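Mandelate racemase / muconate lactonizing enzyme, C-terminal domain protein (Pseudovibrio sp. JE062, PDB 4JHM) is of unknown specific function but belongs to the enolase superfamily, pairing an N-terminal capping domain with a C-terminal TIM-barrel-like domain. Local coordinates at residues I24-N29 with L33-N38; S139-D144 with F150-D155. All blocks are in the same frame, centred on the assembly; numbering follows the deposited sequence.

Interaction 1: residues I24-N29 with L33-N38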
loop_
_atom_site.group_PDB
_atom_site.type_symbol
_atom_site.label_atom_id
_atom_site.label_comp_id
_atom_site.label_asym_id
_atom_site.label_seq_id
_atom_site.Cartn_x
_atom_site.Cartn_y
_atom_site.Cartn_z
ATOM N N ILE A 24 44.972 -9.688 0.827
ATOM C CA ILE A 24 44.047 -8.991 -0.068
ATOM C C ILE A 24 42.967 -8.242 0.709
ATOM O O ILE A 24 41.977 -8.837 1.143
ATOM C CB ILE A 24 43.360 -9.937 -1.084
ATOM C CG1 ILE A 24 44.229 -11.158 -1.400
ATOM C CG2 ILE A 24 43.036 -9.179 -2.363
ATOM C CD1 ILE A 24 43.949 -12.352 -0.511
ATOM N N PRO A 25 43.163 -6.926 0.890
ATOM C CA PRO A 25 42.165 -6.052 1.488
ATOM C C PRO A 25 41.293 -5.387 0.422
ATOM O O PRO A 25 41.816 -4.889 -0.577
ATOM C CB PRO A 25 43.018 -5.010 2.218
ATOM C CG PRO A 25 44.323 -4.981 1.482
ATOM C CD PRO A 25 44.416 -6.205 0.612
ATOM N N TRP A 26 39.979 -5.381 0.636
ATOM C CA TRP A 26 39.049 -4.795 -0.333
ATOM C C TRP A 26 38.504 -3.435 0.109
ATOM O O TRP A 26 37.515 -2.952 -0.437
ATOM C CB TRP A 26 37.889 -5.755 -0.660
ATOM C CG TRP A 26 37.683 -6.901 0.307
ATOM C CD1 TRP A 26 38.289 -8.124 0.265
ATOM C CD2 TRP A 26 36.789 -6.935 1.431
ATOM N NE1 TRP A 26 37.840 -8.913 1.298
ATOM C CE2 TRP A 26 36.920 -8.207 2.029
ATOM C CE3 TRP A 26 35.896 -6.015 1.993
ATOM C CZ2 TRP A 26 36.193 -8.580 3.161
ATOM C CZ3 TRP A 26 35.173 -6.389 3.119
ATOM C CH2 TRP A 26 35.326 -7.660 3.688
ATOM N N ALA A 27 39.156 -2.820 1.089
ATOM C CA ALA A 27 38.805 -1.470 1.517
ATOM C C ALA A 27 40.049 -0.595 1.461
ATOM O O ALA A 27 41.162 -1.090 1.627
ATOM C CB ALA A 27 38.234 -1.493 2.923
ATOM N N ASP A 28 39.865 0.699 1.227
ATOM C CA ASP A 28 40.999 1.603 1.062
ATOM C C ASP A 28 41.615 1.996 2.398
ATOM O O ASP A 28 40.987 2.682 3.203
ATOM C CB ASP A 28 40.581 2.859 0.303
ATOM C CG ASP A 28 41.764 3.625 -0.247
ATOM O OD1 ASP A 28 42.837 3.016 -0.440
ATOM O OD2 ASP A 28 41.619 4.838 -0.498
ATOM N N ASN A 29 42.849 1.549 2.616
ATOM C CA ASN A 29 43.614 1.875 3.821
ATOM C C ASN A 29 43.074 1.230 5.101
ATOM O O ASN A 29 43.440 1.634 6.209
ATOM C CB ASN A 29 43.737 3.393 3.984
ATOM C CG ASN A 29 44.602 4.022 2.909
ATOM O OD1 ASN A 29 44.096 4.555 1.921
ATOM N ND2 ASN A 29 45.918 3.945 3.088
ATOM N N LEU A 33 44.121 -7.845 5.278
ATOM C CA LEU A 33 43.444 -9.011 5.837
ATOM C C LEU A 33 44.295 -10.269 5.726
ATOM O O LEU A 33 44.831 -10.578 4.662
ATOM C CB LEU A 33 42.112 -9.254 5.131
ATOM C CG LEU A 33 41.060 -8.153 5.238
ATOM C CD1 LEU A 33 39.870 -8.493 4.351
ATOM C CD2 LEU A 33 40.620 -7.940 6.681
ATOM N N LEU A 34 44.401 -10.988 6.841
ATOM C CA LEU A 34 45.042 -12.297 6.875
ATOM C C LEU A 34 43.991 -13.379 6.666
ATOM O O LEU A 34 43.047 -13.501 7.447
ATOM C CB LEU A 34 45.743 -12.514 8.217
ATOM C CG LEU A 34 47.161 -11.956 8.393
ATOM C CD1 LEU A 34 47.303 -10.562 7.807
ATOM C CD2 LEU A 34 47.529 -11.957 9.866
ATOM N N TYR A 35 44.163 -14.169 5.612
ATOM C CA TYR A 35 43.185 -15.191 5.256
ATOM C C TYR A 35 43.464 -16.526 5.935
ATOM O O TYR A 35 44.572 -17.049 5.877
ATOM C CB TYR A 35 43.102 -15.338 3.732
ATOM C CG TYR A 35 42.221 -14.273 3.139
ATOM C CD1 TYR A 35 42.597 -12.935 3.177
ATOM C CD2 TYR A 35 40.990 -14.588 2.592
ATOM C CE1 TYR A 35 41.778 -11.944 2.661
ATOM C CE2 TYR A 35 40.165 -13.605 2.076
ATOM C CZ TYR A 35 40.565 -12.285 2.114
ATOM O OH TYR A 35 39.748 -11.309 1.601
ATOM N N THR A 36 42.436 -17.044 6.601
ATOM C CA THR A 36 42.475 -18.336 7.260
ATOM C C THR A 36 41.415 -19.226 6.649
ATOM O O THR A 36 40.322 -18.756 6.310
ATOM C CB THR A 36 42.131 -18.213 8.746
ATOM O OG1 THR A 36 43.030 -17.298 9.374
ATOM C CG2 THR A 36 42.223 -19.562 9.423
ATOM N N ASN A 37 41.733 -20.509 6.512
ATOM C CA ASN A 37 40.762 -21.495 6.062
ATOM C C ASN A 37 40.439 -22.444 7.211
ATOM O O ASN A 37 41.343 -22.907 7.908
ATOM C CB ASN A 37 41.308 -22.271 4.867
ATOM C CG ASN A 37 40.231 -23.029 4.111
ATOM O OD1 ASN A 37 39.081 -23.101 4.540
ATOM N ND2 ASN A 37 40.604 -23.603 2.975
ATOM N N ASN A 38 39.152 -22.718 7.413
ATOM C CA ASN A 38 38.710 -23.634 8.458
ATOM C C ASN A 38 38.152 -24.904 7.844
ATOM O O ASN A 38 37.172 -24.862 7.109
ATOM C CB ASN A 38 37.641 -22.971 9.317
ATOM C CG ASN A 38 38.107 -21.658 9.903
ATOM O OD1 ASN A 38 38.948 -21.634 10.803
ATOM N ND2 ASN A 38 37.565 -20.556 9.398
#
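L33, I24 and Y35 bury most of the surface here, joining a loop without regular structure to the start of a strand. The end of the I24 side chain lies over one face of the Y35 ring: CD1 is 4.2 Å from the ring centroid and 23° off its normal, a CH-pi contact displaced toward the rim. The Y35 CB is directed at the loop, and CG sits beside the backbone N (chi1 -82°), which carries the ring across to the loop. Its hydroxyl is used twice. W26 NE1 donates to Y35 OH over 3.1 Å, with the oxygen close to the indole plane and an N-H...O angle of 149°; Y35 OH in turn gives a weak hydrogen bond to I24 O at 3.4 Å. Tyrosine suits this place because its ring takes the isoleucine while its phenol ties indole to backbone. L33 adds a branched apolar end beside the indole: its CD1 meets the W26 ring obliquely near the rim, 3.8 Å from W26 CE2, and the two side chains cross at about a right angle. C96 of the second subunit packs on both W26 and L33. Strand 34-44 then runs on into the antiparallel sheet of the capping domain, between strands 50-58 and 8-16; L33 touches Y57 and Y35 touches M55, both of strand 50-58.

Interaction 2: residues S139-D144 with F150-D155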
loop_
_atom_site.group_PDB
_atom_site.type_symbol
_atom_site.label_atom_id
_atom_site.label_comp_id
_atom_site.label_asym_id
_atom_site.label_seq_id
_atom_site.Cartn_x
_atom_site.Cartn_y
_atom_site.Cartn_z
ATOM N N SER A 139 37.603 -12.345 -10.096
ATOM C CA SER A 139 37.332 -11.424 -9.001
ATOM C C SER A 139 38.665 -10.849 -8.548
ATOM O O SER A 139 39.482 -11.555 -7.962
ATOM C CB SER A 139 36.635 -12.155 -7.860
ATOM O OG SER A 139 35.797 -11.280 -7.134
ATOM N N THR A 140 38.884 -9.569 -8.829
ATOM C CA THR A 140 40.230 -8.999 -8.794
ATOM C C THR A 140 40.621 -8.446 -7.431
ATOM O O THR A 140 39.761 -8.128 -6.614
ATOM C CB THR A 140 40.370 -7.851 -9.812
ATOM O OG1 THR A 140 39.923 -6.624 -9.220
ATOM C CG2 THR A 140 39.553 -8.139 -11.062
ATOM N N PRO A 141 41.934 -8.323 -7.188
ATOM C CA PRO A 141 42.423 -7.622 -6.012
ATOM C C PRO A 141 42.384 -6.115 -6.231
ATOM O O PRO A 141 42.101 -5.653 -7.339
ATOM C CB PRO A 141 43.870 -8.103 -5.902
ATOM C CG PRO A 141 44.277 -8.371 -7.310
ATOM C CD PRO A 141 43.035 -8.851 -8.014
HETATM N N MSE A 142 42.675 -5.357 -5.183
HETATM C CA MSE A 142 42.681 -3.906 -5.274
HETATM C C MSE A 142 44.096 -3.432 -5.452
HETATM O O MSE A 142 44.986 -3.816 -4.697
HETATM C CB MSE A 142 42.036 -3.369 -4.001
HETATM C CG MSE A 142 42.675 -2.095 -3.466
HETATM SE SE MSE A 142 41.816 -1.674 -1.743
HETATM C CE MSE A 142 41.907 0.283 -1.908
ATOM N N PHE A 143 44.326 -2.605 -6.466
ATOM C CA PHE A 143 45.638 -2.015 -6.674
ATOM C C PHE A 143 45.658 -0.576 -6.158
ATOM O O PHE A 143 44.610 0.067 -6.045
ATOM C CB PHE A 143 46.022 -2.064 -8.150
ATOM C CG PHE A 143 46.023 -3.453 -8.728
ATOM C CD1 PHE A 143 46.892 -4.418 -8.248
ATOM C CD2 PHE A 143 45.163 -3.791 -9.762
ATOM C CE1 PHE A 143 46.898 -5.697 -8.779
ATOM C CE2 PHE A 143 45.167 -5.067 -10.301
ATOM C CZ PHE A 143 46.035 -6.021 -9.806
ATOM N N ASP A 144 46.851 -0.080 -5.836
ATOM C CA ASP A 144 47.006 1.259 -5.268
ATOM C C ASP A 144 46.753 2.359 -6.299
ATOM O O ASP A 144 46.200 3.408 -5.966
ATOM C CB ASP A 144 48.402 1.429 -4.658
ATOM C CG ASP A 144 48.522 0.796 -3.282
ATOM O OD1 ASP A 144 48.179 -0.394 -3.139
ATOM O OD2 ASP A 144 48.965 1.488 -2.340
ATOM N N PHE A 150 45.441 -2.236 -15.596
ATOM C CA PHE A 150 45.400 -2.554 -17.023
ATOM C C PHE A 150 46.159 -3.835 -17.375
ATOM O O PHE A 150 45.627 -4.687 -18.090
ATOM C CB PHE A 150 45.908 -1.377 -17.862
ATOM C CG PHE A 150 45.169 -0.089 -17.615
ATOM C CD1 PHE A 150 43.795 -0.080 -17.448
ATOM C CD2 PHE A 150 45.852 1.116 -17.562
ATOM C CE1 PHE A 150 43.119 1.105 -17.224
ATOM C CE2 PHE A 150 45.180 2.306 -17.340
ATOM C CZ PHE A 150 43.812 2.300 -17.172
ATOM N N PRO A 151 47.405 -3.980 -16.888
ATOM C CA PRO A 151 48.107 -5.240 -17.128
ATOM C C PRO A 151 47.305 -6.435 -16.628
ATOM O O PRO A 151 47.115 -7.405 -17.358
ATOM C CB PRO A 151 49.399 -5.085 -16.320
ATOM C CG PRO A 151 49.625 -3.615 -16.248
ATOM C CD PRO A 151 48.256 -2.996 -16.194
ATOM N N TYR A 152 46.826 -6.353 -15.394
ATOM C CA TYR A 152 46.052 -7.432 -14.803
ATOM C C TYR A 152 44.845 -7.781 -15.669
ATOM O O TYR A 152 44.572 -8.954 -15.925
ATOM C CB TYR A 152 45.591 -7.054 -13.393
ATOM C CG TYR A 152 44.687 -8.084 -12.767
ATOM C CD1 TYR A 152 43.312 -8.034 -12.955
ATOM C CD2 TYR A 152 45.204 -9.121 -12.005
ATOM C CE1 TYR A 152 42.477 -8.979 -12.392
ATOM C CE2 TYR A 152 44.374 -10.072 -11.438
ATOM C CZ TYR A 152 43.010 -9.993 -11.636
ATOM O OH TYR A 152 42.177 -10.932 -11.077
ATOM N N ILE A 153 44.117 -6.765 -16.114
ATOM C CA ILE A 153 42.950 -6.995 -16.956
ATOM C C ILE A 153 43.368 -7.603 -18.295
ATOM O O ILE A 153 42.631 -8.395 -18.880
ATOM C CB ILE A 153 42.154 -5.696 -17.189
ATOM C CG1 ILE A 153 41.489 -5.251 -15.883
ATOM C CG2 ILE A 153 41.102 -5.901 -18.270
ATOM C CD1 ILE A 153 40.882 -3.867 -15.941
ATOM N N ASP A 154 44.555 -7.241 -18.771
ATOM C CA ASP A 154 45.057 -7.776 -20.032
ATOM C C ASP A 154 45.371 -9.275 -19.938
ATOM O O ASP A 154 45.165 -10.012 -20.902
ATOM C CB ASP A 154 46.280 -6.983 -20.506
ATOM C CG ASP A 154 45.913 -5.608 -21.051
ATOM O OD1 ASP A 154 44.709 -5.337 -21.241
ATOM O OD2 ASP A 154 46.826 -4.797 -21.294
ATOM N N ASP A 155 45.864 -9.724 -18.784
ATOM C CA ASP A 155 46.003 -11.159 -18.527
ATOM C C ASP A 155 44.630 -11.814 -18.531
ATOM O O ASP A 155 44.380 -12.750 -19.286
ATOM C CB ASP A 155 46.652 -11.421 -17.168
ATOM C CG ASP A 155 48.119 -11.092 -17.145
ATOM O OD1 ASP A 155 48.752 -11.091 -18.222
ATOM O OD2 ASP A 155 48.641 -10.843 -16.039
#
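Y152 is the hub of this contact, its ring meeting T140 and P141 near the phenol end and F143 near the CB end. With CG anti to the backbone N (chi1 175°), the side chain reaches from the helix to the loop. The more deeply buried part is at the phenol end, where T140 and S139 are both buried: T140 turns CG2 to Y152 CE1, and P141, whose side chain and that of Y152 approach from opposite directions, puts CD 3.8 Å from Y152 CZ. Threonine serves two needs here, since its methyl group meets the ring while OG1 bonds to P141 O over 3.0 Å, with a C=O...donor angle of 127° and the donor tilted from the carbonyl plane. The phenol oxygen is hydrogen-bonded to Y327 O. The setting is the first beta-alpha step of a TIM-barrel-like domain: the chain leaves strand 133-139, passes through the loop and enters helix 149-159, which packs outside the parallel strands, with I153 resting on I164 of strand 163-167. Toward the solvent side the contact passes to the partly exposed F143, which turns its ring edge to the Y152 face in an offset edge-to-face pair, centroids 5.7 Å apart and planes at 63°. F143 CE2 comes to 3.7 Å from Y152 CB, so phenylalanine meets the root of the tyrosine side chain as well as its ring. From there the loop runs on past the exposed D144 toward helix 149-159.

Both interactions are partly buried and centre on a tyrosine, but they belong to different domains. Interaction 1 links a loop to a strand of the capping sheet and uses one hydrogen bond and one weak one through the tyrosine hydroxyl as well as apolar cover; interaction 2 links a barrel strand's following loop to its helix through apolar and aromatic contacts, with no hydrogen bond across it. Interaction 1 lies nearer the chain centre and touches a second subunit, whereas no other chain reaches interaction 2. Their centres are about 17 Å apart, yet their loops meet: I24 CG2 packs 3.8 Å from P141 CB, and selenomethionine M142 lies against P25, A27 and D28, bringing capping domain and barrel together.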